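Local coordinates for 5-formyltetrahydrofolate cyclo-ligase family protein (Bacillus anthracis, PDB 2JCB), which probably catalyses the ATP-dependent, magnesium-requiring conversion of 5-formyltetrahydrofolate to 5,10-methenyltetrahydrofolate, a step of folate metabolism, at residues V82-N87 against M93-I98; F101-T106 against A117-V122; D128-P133 against D152-H157. One frame throughout, in Å; residues are numbered along the deposited sequence.

Interaction 1: residues V82-N87 against M93-I98; sequences VVPKCN and MSFRQI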
loop_
_atom_site.group_PDB
_atom_site.type_symbol
_atom_site.label_atom_id
_atom_site.label_comp_id
_atom_site.label_asym_id
_atom_site.label_seq_id
_atom_site.Cartn_x
_atom_site.Cartn_y
_atom_site.Cartn_z
ATOM N N VAL A 82 11.327 -1.471 5.270
ATOM C CA VAL A 82 11.217 0.022 5.342
ATOM C C VAL A 82 9.757 0.477 5.306
ATOM O O VAL A 82 8.952 0.010 4.488
ATOM C CB VAL A 82 12.128 0.793 4.329
ATOM C CG1 VAL A 82 13.573 0.384 4.496
ATOM C CG2 VAL A 82 11.673 0.586 2.893
ATOM N N VAL A 83 9.427 1.446 6.172
ATOM C CA VAL A 83 8.054 1.971 6.292
ATOM C C VAL A 83 8.102 3.521 6.204
ATOM O O VAL A 83 9.132 4.118 6.571
ATOM C CB VAL A 83 7.463 1.539 7.655
ATOM C CG1 VAL A 83 7.247 0.011 7.664
ATOM C CG2 VAL A 83 8.464 1.871 8.818
ATOM N N PRO A 84 7.032 4.142 5.686
ATOM C CA PRO A 84 7.150 5.581 5.426
ATOM C C PRO A 84 6.834 6.487 6.612
ATOM O O PRO A 84 5.930 6.223 7.393
ATOM C CB PRO A 84 6.117 5.822 4.319
ATOM C CG PRO A 84 5.070 4.779 4.558
ATOM C CD PRO A 84 5.727 3.604 5.222
ATOM N N LYS A 85 7.577 7.585 6.672
ATOM C CA LYS A 85 7.206 8.750 7.462
ATOM C C LYS A 85 6.787 9.844 6.468
ATOM O O LYS A 85 7.585 10.288 5.632
ATOM C CB LYS A 85 8.361 9.219 8.360
ATOM C CG LYS A 85 7.980 10.456 9.205
ATOM C CD LYS A 85 8.915 10.700 10.381
ATOM C CE LYS A 85 8.476 11.946 11.215
ATOM N NZ LYS A 85 7.133 11.817 11.924
ATOM N N CYS A 86 5.555 10.313 6.602
ATOM C CA CYS A 86 5.029 11.311 5.687
ATOM C C CYS A 86 5.314 12.709 6.171
ATOM O O CYS A 86 5.195 13.017 7.365
ATOM C CB CYS A 86 3.523 11.125 5.480
ATOM S SG CYS A 86 3.087 9.565 4.751
ATOM N N ASN A 87 5.747 13.546 5.248
ATOM C CA ASN A 87 5.848 14.963 5.530
ATOM C C ASN A 87 4.633 15.639 4.877
ATOM O O ASN A 87 4.512 15.711 3.651
ATOM C CB ASN A 87 7.195 15.512 5.043
ATOM C CG ASN A 87 7.362 17.005 5.315
ATOM O OD1 ASN A 87 6.386 17.746 5.439
ATOM N ND2 ASN A 87 8.610 17.460 5.368
ATOM N N MET A 93 7.539 11.275 1.254
ATOM C CA MET A 93 7.695 10.152 2.178
ATOM C C MET A 93 9.155 9.778 2.364
ATOM O O MET A 93 9.928 9.729 1.405
ATOM C CB MET A 93 6.931 8.934 1.666
ATOM C CG MET A 93 5.431 9.103 1.667
ATOM S SD MET A 93 4.547 7.578 1.319
ATOM C CE MET A 93 4.917 7.283 -0.440
ATOM N N SER A 94 9.526 9.512 3.601
ATOM C CA SER A 94 10.857 9.053 3.918
ATOM C C SER A 94 10.687 7.606 4.322
ATOM O O SER A 94 10.200 7.314 5.427
ATOM C CB SER A 94 11.418 9.842 5.088
ATOM O OG SER A 94 12.690 9.362 5.503
ATOM N N PHE A 95 11.109 6.681 3.467
ATOM C CA PHE A 95 11.053 5.290 3.906
ATOM C C PHE A 95 12.221 4.991 4.843
ATOM O O PHE A 95 13.364 5.274 4.522
ATOM C CB PHE A 95 11.021 4.357 2.715
ATOM C CG PHE A 95 9.691 4.346 2.070
ATOM C CD1 PHE A 95 8.778 3.370 2.445
ATOM C CD2 PHE A 95 9.341 5.301 1.128
ATOM C CE1 PHE A 95 7.453 3.343 1.880
ATOM C CE2 PHE A 95 8.035 5.307 0.543
ATOM C CZ PHE A 95 7.088 4.332 0.932
ATOM N N ARG A 96 11.905 4.454 6.016
ATOM C CA ARG A 96 12.944 4.242 7.009
ATOM C C ARG A 96 12.925 2.841 7.528
ATOM O O ARG A 96 11.870 2.270 7.744
ATOM C CB ARG A 96 12.811 5.239 8.192
ATOM C CG ARG A 96 12.518 6.701 7.757
ATOM C CD ARG A 96 12.424 7.567 9.007
ATOM N NE ARG A 96 13.753 7.850 9.537
ATOM C CZ ARG A 96 14.507 8.856 9.138
ATOM N NH1 ARG A 96 14.078 9.686 8.185
ATOM N NH2 ARG A 96 15.679 9.028 9.684
ATOM N N GLN A 97 14.106 2.285 7.731
ATOM C CA GLN A 97 14.193 0.893 8.153
ATOM C C GLN A 97 13.742 0.675 9.598
ATOM O O GLN A 97 14.143 1.425 10.515
ATOM C CB GLN A 97 15.613 0.359 7.965
ATOM C CG GLN A 97 15.770 -1.034 8.511
ATOM C CD GLN A 97 17.171 -1.615 8.368
ATOM O OE1 GLN A 97 18.143 -0.893 8.203
ATOM N NE2 GLN A 97 17.259 -2.942 8.412
ATOM N N ILE A 98 12.983 -0.390 9.779
ATOM C CA ILE A 98 12.566 -0.867 11.119
ATOM C C ILE A 98 12.965 -2.316 11.270
ATOM O O ILE A 98 12.724 -3.120 10.354
ATOM C CB ILE A 98 11.027 -0.650 11.425
ATOM C CG1 ILE A 98 10.050 -1.296 10.408
ATOM C CG2 ILE A 98 10.743 0.866 11.604
ATOM C CD1 ILE A 98 8.549 -1.521 10.943
#
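Val83 O is gripped from across the strands by Arg96 N, in a bond of 2.8 Å with an N-H...O angle of 168°. The CA of Phe95 adds a weaker C-H...O approach to the same oxygen at 3.5 Å. Val83 N returns the bond to Arg96 O, and Lys85 and Ser94 repeat the two-way pairing two residues further along. Val82, Pro84 and Cys86 fill the non-hydrogen-bonded positions, opposite Gln97, Phe95 and Met93. This is the antiparallel pairing of a beta hairpin, formed by strands 80-87 and 92-98 of the mixed sheet. Its two faces differ. On the face of Val82, Pro84, Cys86, Met93, Phe95 and Gln97, Pro84 lies over the Phe95 ring: CB stands 3.9 Å from the ring centroid, a CH-pi contact displaced toward the rim. Phe95 has CG beside its own backbone N (chi1 -75°), which puts the ring under Pro84, with CE1 and CZ nearest Pro84 CB. Val82 CG2 meets Phe95 CB from across, at 3.8 Å. Pro84 CB also touches Met93 SD, and Cys86 SG packs on Met93 CG at 3.9 Å. Helix 150-154 covers part of this face through Tyr151 and Tyr154. On the side of Val83, Lys85, Ser94 and Arg96, Val83 CG2 is met by Ile98 CG2 at 3.7 Å, their side chains crossing at about a right angle. Further along it, Arg96 bends at chi3 and NH1 reaches Ser94 OG in a weak bond. The stronger partners lie outside the hairpin: Glu121 for Ser94 OG and Thr119 for Arg96 NE.

Interaction 2: residues F101-T106 against A117-V122; sequences FDQLET and ALTEEV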
loop_
_atom_site.group_PDB
_atom_site.type_symbol
_atom_site.label_atom_id
_atom_site.label_comp_id
_atom_site.label_asym_id
_atom_site.label_seq_id
_atom_site.Cartn_x
_atom_site.Cartn_y
_atom_site.Cartn_z
ATOM N N PHE A 101 9.082 -3.454 16.227
ATOM C CA PHE A 101 7.931 -2.539 16.257
ATOM C C PHE A 101 8.073 -1.380 17.278
ATOM O O PHE A 101 7.323 -0.397 17.219
ATOM C CB PHE A 101 6.604 -3.299 16.465
ATOM C CG PHE A 101 6.219 -4.184 15.311
ATOM C CD1 PHE A 101 5.899 -3.638 14.063
ATOM C CD2 PHE A 101 6.173 -5.567 15.474
ATOM C CE1 PHE A 101 5.566 -4.471 12.991
ATOM C CE2 PHE A 101 5.832 -6.397 14.422
ATOM C CZ PHE A 101 5.531 -5.869 13.183
ATOM N N ASP A 102 9.089 -1.473 18.134
ATOM C CA ASP A 102 9.424 -0.393 19.078
ATOM C C ASP A 102 10.110 0.825 18.433
ATOM O O ASP A 102 10.292 1.860 19.074
ATOM C CB ASP A 102 10.246 -0.944 20.250
ATOM C CG ASP A 102 9.373 -1.386 21.424
ATOM O OD1 ASP A 102 8.115 -1.290 21.342
ATOM O OD2 ASP A 102 9.951 -1.824 22.442
ATOM N N GLN A 103 10.441 0.715 17.142
ATOM C CA GLN A 103 10.979 1.840 16.399
ATOM C C GLN A 103 9.831 2.665 15.786
ATOM O O GLN A 103 10.070 3.597 15.016
ATOM C CB GLN A 103 11.901 1.333 15.304
ATOM C CG GLN A 103 13.264 0.938 15.830
ATOM C CD GLN A 103 14.062 0.181 14.810
ATOM O OE1 GLN A 103 13.744 -0.949 14.501
ATOM N NE2 GLN A 103 15.123 0.800 14.287
ATOM N N LEU A 104 8.587 2.295 16.100
ATOM C CA LEU A 104 7.421 3.058 15.616
ATOM C C LEU A 104 6.860 3.929 16.737
ATOM O O LEU A 104 6.954 3.571 17.912
ATOM C CB LEU A 104 6.304 2.114 15.189
ATOM C CG LEU A 104 6.658 1.147 14.061
ATOM C CD1 LEU A 104 5.448 0.301 13.788
ATOM C CD2 LEU A 104 7.049 1.964 12.810
ATOM N N GLU A 105 6.258 5.051 16.352
ATOM C CA GLU A 105 5.477 5.870 17.286
ATOM C C GLU A 105 4.118 6.205 16.658
ATOM O O GLU A 105 3.948 6.106 15.452
ATOM C CB GLU A 105 6.217 7.151 17.645
ATOM C CG GLU A 105 6.622 7.974 16.430
ATOM C CD GLU A 105 7.386 9.229 16.783
ATOM O OE1 GLU A 105 7.466 9.580 17.990
ATOM O OE2 GLU A 105 7.889 9.869 15.836
ATOM N N THR A 106 3.166 6.613 17.492
ATOM C CA THR A 106 1.871 7.026 16.984
ATOM C C THR A 106 1.909 8.525 16.791
ATOM O O THR A 106 2.050 9.286 17.761
ATOM C CB THR A 106 0.699 6.643 17.921
ATOM O OG1 THR A 106 0.924 5.344 18.502
ATOM C CG2 THR A 106 -0.641 6.640 17.132
ATOM N N ALA A 117 14.649 9.570 15.000
ATOM C CA ALA A 117 15.869 9.436 15.799
ATOM C C ALA A 117 16.373 7.986 15.923
ATOM O O ALA A 117 17.561 7.762 16.173
ATOM C CB ALA A 117 15.670 10.062 17.179
ATOM N N LEU A 118 15.468 7.021 15.695
ATOM C CA LEU A 118 15.783 5.607 15.885
ATOM C C LEU A 118 15.787 4.797 14.599
ATOM O O LEU A 118 15.895 3.585 14.644
ATOM C CB LEU A 118 14.807 4.973 16.882
ATOM C CG LEU A 118 14.797 5.599 18.292
ATOM C CD1 LEU A 118 13.795 4.846 19.156
ATOM C CD2 LEU A 118 16.179 5.617 18.922
ATOM N N THR A 119 15.658 5.452 13.455
ATOM C CA THR A 119 15.538 4.715 12.203
ATOM C C THR A 119 16.342 5.399 11.105
ATOM O O THR A 119 16.609 6.617 11.191
ATOM C CB THR A 119 14.048 4.606 11.775
ATOM O OG1 THR A 119 13.467 5.918 11.673
ATOM C CG2 THR A 119 13.242 3.745 12.773
ATOM N N GLU A 120 16.739 4.624 10.086
ATOM C CA GLU A 120 17.619 5.169 9.050
ATOM C C GLU A 120 16.851 5.230 7.758
ATOM O O GLU A 120 16.264 4.223 7.366
ATOM C CB GLU A 120 18.872 4.313 8.884
ATOM C CG GLU A 120 19.923 4.604 9.922
ATOM C CD GLU A 120 21.072 3.596 9.923
ATOM O OE1 GLU A 120 22.144 3.936 10.463
ATOM O OE2 GLU A 120 20.896 2.472 9.397
ATOM N N GLU A 121 16.862 6.395 7.109
ATOM C CA GLU A 121 16.262 6.538 5.789
ATOM C C GLU A 121 16.962 5.632 4.787
ATOM O O GLU A 121 18.217 5.563 4.779
ATOM C CB GLU A 121 16.435 7.958 5.277
ATOM C CG GLU A 121 15.495 8.245 4.132
ATOM C CD GLU A 121 15.530 9.693 3.768
ATOM O OE1 GLU A 121 16.557 10.133 3.163
ATOM O OE2 GLU A 121 14.558 10.396 4.132
ATOM N N VAL A 122 16.170 5.017 3.920
ATOM C CA VAL A 122 16.681 4.180 2.822
ATOM C C VAL A 122 16.260 4.809 1.480
ATOM O O VAL A 122 15.089 5.113 1.272
ATOM C CB VAL A 122 16.210 2.701 2.961
ATOM C CG1 VAL A 122 16.718 1.854 1.804
ATOM C CG2 VAL A 122 16.733 2.108 4.247
#
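Gln103 sets CG beside its own backbone N (chi1 -78°) and then runs on extended, which carries its amide to the backbone of Leu118. With OG1 between N and the carbonyl carbon (chi1 56°), Thr119 puts its CG2 methyl anti to the carbonyl carbon, and this methyl lies alongside the Gln103 chain. The two side chains run alongside in opposite senses, with Gln103 CB 3.7 Å from Thr119 CG2. At the end of the glutamine, NE2 donates to Leu118 O at 2.9 Å. The N-H...O angle is 165°, and the acceptor lies close to the amide plane. Gln103 OE1 is also used: it accepts from the backbone N of Ser99 and of Asn100. Thr119 OG1 bonds to Ile115 O. The contact joins the short 3-10 turn 101-103, just before strand 104-108, to the chain entering the edge strand 120-121. The chain between them forms the small antiparallel sheet of 104-108 and 111-114, whose pairing extends to Gln103 and Ile115. One amide therefore bonds to backbone on both sides, as donor through NE2 and as acceptor through OE1, so its rotation is fixed and its flip state is defined.

Interaction 3: residues D128-P133 against D152-H157; sequences DLQIVP and DRYLVH. With MG (magnesium ion), chain E; ADP (adenosine-5'-diphosphate), chain C.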
loop_
_atom_site.group_PDB
_atom_site.type_symbol
_atom_site.label_atom_id
_atom_site.label_comp_id
_atom_site.label_asym_id
_atom_site.label_seq_id
_atom_site.Cartn_x
_atom_site.Cartn_y
_atom_site.Cartn_z
ATOM N N ASP A 128 13.747 -2.826 -3.208
ATOM C CA ASP A 128 13.511 -3.765 -4.326
ATOM C C ASP A 128 12.037 -3.859 -4.724
ATOM O O ASP A 128 11.696 -3.894 -5.941
ATOM C CB ASP A 128 14.107 -5.132 -4.007
ATOM C CG ASP A 128 15.575 -5.067 -3.751
ATOM O OD1 ASP A 128 16.317 -4.422 -4.548
ATOM O OD2 ASP A 128 16.015 -5.673 -2.754
ATOM N N LEU A 129 11.175 -3.805 -3.713
ATOM C CA LEU A 129 9.748 -3.936 -3.896
ATOM C C LEU A 129 9.020 -2.962 -2.988
ATOM O O LEU A 129 9.321 -2.888 -1.790
ATOM C CB LEU A 129 9.377 -5.374 -3.515
ATOM C CG LEU A 129 7.879 -5.730 -3.541
ATOM C CD1 LEU A 129 7.340 -5.623 -5.009
ATOM C CD2 LEU A 129 7.633 -7.126 -2.890
ATOM N N GLN A 130 8.063 -2.246 -3.556
ATOM C CA GLN A 130 7.144 -1.408 -2.774
ATOM C C GLN A 130 5.770 -2.019 -2.806
ATOM O O GLN A 130 5.226 -2.194 -3.887
ATOM C CB GLN A 130 7.087 -0.007 -3.353
ATOM C CG GLN A 130 8.370 0.789 -2.959
ATOM C CD GLN A 130 8.282 1.361 -1.488
ATOM O OE1 GLN A 130 7.424 0.990 -0.724
ATOM N NE2 GLN A 130 9.206 2.274 -1.153
ATOM N N ILE A 131 5.265 -2.324 -1.613
ATOM C CA ILE A 131 3.914 -2.850 -1.450
ATOM C C ILE A 131 3.068 -1.568 -1.251
ATOM O O ILE A 131 3.140 -0.951 -0.157
ATOM C CB ILE A 131 3.873 -3.868 -0.313
ATOM C CG1 ILE A 131 4.746 -5.093 -0.756
ATOM C CG2 ILE A 131 2.437 -4.248 -0.049
ATOM C CD1 ILE A 131 4.928 -6.167 0.319
ATOM N N VAL A 132 2.211 -1.203 -2.215
ATOM C CA VAL A 132 1.637 0.136 -2.246
ATOM C C VAL A 132 0.228 0.034 -1.681
ATOM O O VAL A 132 -0.496 -0.817 -2.102
ATOM C CB VAL A 132 1.661 0.672 -3.696
ATOM C CG1 VAL A 132 0.785 1.975 -3.838
ATOM C CG2 VAL A 132 3.133 0.848 -4.186
ATOM N N PRO A 133 -0.118 0.823 -0.641
ATOM C CA PRO A 133 -1.512 0.801 -0.115
ATOM C C PRO A 133 -2.517 1.533 -0.979
ATOM O O PRO A 133 -2.149 2.232 -1.899
ATOM C CB PRO A 133 -1.372 1.550 1.227
ATOM C CG PRO A 133 -0.340 2.621 0.867
ATOM C CD PRO A 133 0.711 1.819 0.056
ATOM N N ASP A 152 1.343 8.842 -5.528
ATOM C CA ASP A 152 1.401 9.424 -6.846
ATOM C C ASP A 152 2.715 10.215 -7.016
ATOM O O ASP A 152 3.343 10.119 -8.058
ATOM C CB ASP A 152 0.186 10.320 -7.089
ATOM C CG ASP A 152 -1.059 9.522 -7.460
ATOM O OD1 ASP A 152 -0.944 8.335 -7.877
ATOM O OD2 ASP A 152 -2.174 10.058 -7.341
ATOM N N ARG A 153 3.133 10.953 -5.965
ATOM C CA ARG A 153 4.331 11.772 -6.027
ATOM C C ARG A 153 5.571 10.892 -5.933
ATOM O O ARG A 153 6.539 11.074 -6.661
ATOM C CB ARG A 153 4.315 12.806 -4.902
ATOM C CG ARG A 153 3.258 13.868 -5.074
ATOM C CD ARG A 153 3.329 14.815 -3.892
ATOM N NE ARG A 153 2.540 16.033 -4.018
ATOM C CZ ARG A 153 1.226 16.075 -3.828
ATOM N NH1 ARG A 153 0.596 17.239 -3.888
ATOM N NH2 ARG A 153 0.558 14.945 -3.560
ATOM N N TYR A 154 5.541 9.965 -4.990
ATOM C CA TYR A 154 6.674 9.077 -4.726
ATOM C C TYR A 154 6.991 8.176 -5.926
ATOM O O TYR A 154 8.147 8.016 -6.289
ATOM C CB TYR A 154 6.372 8.192 -3.525
ATOM C CG TYR A 154 7.488 7.250 -3.207
ATOM C CD1 TYR A 154 8.601 7.690 -2.492
ATOM C CD2 TYR A 154 7.448 5.917 -3.608
ATOM C CE1 TYR A 154 9.629 6.862 -2.193
ATOM C CE2 TYR A 154 8.511 5.049 -3.320
ATOM C CZ TYR A 154 9.594 5.535 -2.604
ATOM O OH TYR A 154 10.636 4.722 -2.262
ATOM N N LEU A 155 5.956 7.641 -6.551
ATOM C CA LEU A 155 6.157 6.700 -7.660
ATOM C C LEU A 155 6.743 7.330 -8.922
ATOM O O LEU A 155 7.192 6.603 -9.815
ATOM C CB LEU A 155 4.888 5.884 -7.963
ATOM C CG LEU A 155 4.479 4.924 -6.856
ATOM C CD1 LEU A 155 3.122 4.313 -7.206
ATOM C CD2 LEU A 155 5.556 3.875 -6.604
ATOM N N VAL A 156 6.743 8.665 -8.998
ATOM C CA VAL A 156 7.455 9.385 -10.084
ATOM C C VAL A 156 8.939 8.984 -10.118
ATOM O O VAL A 156 9.470 8.719 -11.190
ATOM C CB VAL A 156 7.323 10.908 -9.944
ATOM C CG1 VAL A 156 8.153 11.653 -11.041
ATOM C CG2 VAL A 156 5.871 11.319 -10.037
ATOM N N HIS A 157 9.583 8.915 -8.956
ATOM C CA HIS A 157 11.018 8.668 -8.873
ATOM C C HIS A 157 11.392 7.237 -8.491
ATOM O O HIS A 157 12.558 6.842 -8.552
ATOM C CB HIS A 157 11.666 9.688 -7.926
ATOM C CG HIS A 157 11.316 11.103 -8.266
ATOM N ND1 HIS A 157 11.821 11.749 -9.374
ATOM C CD2 HIS A 157 10.468 11.979 -7.673
ATOM C CE1 HIS A 157 11.314 12.967 -9.441
ATOM N NE2 HIS A 157 10.492 13.132 -8.419
HETATM MG MG MG E . -4.051 9.657 -7.252
HETATM P PB ADP C . -4.950 9.724 -4.168
HETATM O O1B ADP C . -4.372 9.608 -2.761
HETATM O O2B ADP C . -6.204 8.941 -4.302
HETATM O O3B ADP C . -3.826 9.440 -5.142
HETATM P PA ADP C . -5.330 12.230 -5.624
HETATM O O1A ADP C . -4.992 11.484 -6.888
HETATM O O2A ADP C . -6.530 13.036 -5.660
HETATM O O3A ADP C . -5.371 11.262 -4.322
HETATM O "O5'" ADP C . -4.124 13.270 -5.343
HETATM C "C5'" ADP C . -4.362 14.214 -4.277
HETATM C "C4'" ADP C . -3.685 15.533 -4.554
HETATM O "O4'" ADP C . -2.315 15.273 -4.815
HETATM C "C3'" ADP C . -4.290 16.169 -5.800
HETATM O "O3'" ADP C . -4.743 17.456 -5.429
HETATM C "C2'" ADP C . -3.151 16.223 -6.797
HETATM O "O2'" ADP C . -3.046 17.482 -7.397
HETATM C "C1'" ADP C . -1.898 15.998 -5.970
HETATM N N9 ADP C . -0.808 15.291 -6.693
HETATM C C8 ADP C . -0.763 13.973 -6.962
HETATM N N7 ADP C . 0.392 13.659 -7.596
HETATM C C5 ADP C . 1.113 14.771 -7.751
HETATM C C6 ADP C . 2.445 15.110 -8.322
HETATM N N6 ADP C . 3.224 14.166 -8.886
HETATM N N1 ADP C . 2.865 16.371 -8.219
HETATM C C2 ADP C . 2.098 17.335 -7.670
HETATM N N3 ADP C . 0.894 17.091 -7.115
HETATM C C4 ADP C . 0.349 15.847 -7.107
HETATM O O HOH W 1 -3.541 7.648 -7.686
HETATM O O HOH W 2 -6.188 8.882 -7.130
#
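Gln130 and Tyr154 meet at about a right angle, the amide plane turned 79° from the phenol ring. Gln130 lies on strand 129-131, a parallel strand inside the mixed sheet of this Rossmann-like fold, and Tyr154 lies on helix 150-154, which packs over the sheet. The glutamine bends at chi2, and NE2 comes to Tyr154 OH at 3.0 Å. The N-H...O angle is only 127°, so the bond is weak. NE2 also sits 3.6 Å from Tyr154 CE2, approaching the ring obliquely. Tyr154 sends CG anti to its backbone N (chi1 180°), which extends the ring from the helix toward the strand. The ring also meets Phe95 of the hairpin.

The preceding two residues carry the nucleotide site. Asp152 points its carboxylate at the magnesium ion, and OD2 binds the metal at 1.9 Å. Two ADP oxygens, O3B and O1A, and two waters also bind the metal, and Asp181 supplies a further ligand. The second oxygen, Asp152 OD1, receives a hydrogen bond from one of these waters and another from Lys182 N. The carboxylate thus serves both first and second shells. Arg153 extends from CG to NE beside the purine. Its guanidinium lies over the base, the planes somewhat tilted, with ADP C4 3.4 Å above the guanidinium plane and over its centre. NH2 makes a weak bond to the ribose O4' at 3.2 Å, and another weak one to Gly149 O. The other metal-bound water, 2.3 Å from the magnesium ion, donates a hydrogen bond to ADP O2B.

In the fold
From the N terminus, interaction 1 comes first and closes the short loop between strands 80-87 and 92-98. Interaction 2 follows, bringing 117-122 back to 101-106 around the small two-stranded sheet. Interaction 3 opens last and spans the longest excursion, from strand 129-131 to helix 150-154. The three are in series; none nests or crosses. Interactions 1 and 2 touch, since 120-121 is the edge strand beside 92-98. Interactions 1 and 3 touch where Met93 and Phe95 reach Gln130 and Tyr154. Interactions 2 and 3 stay apart, with centres about 19 Å from each other. The hairpin therefore links the sheet edge to the helix bearing the nucleotide site.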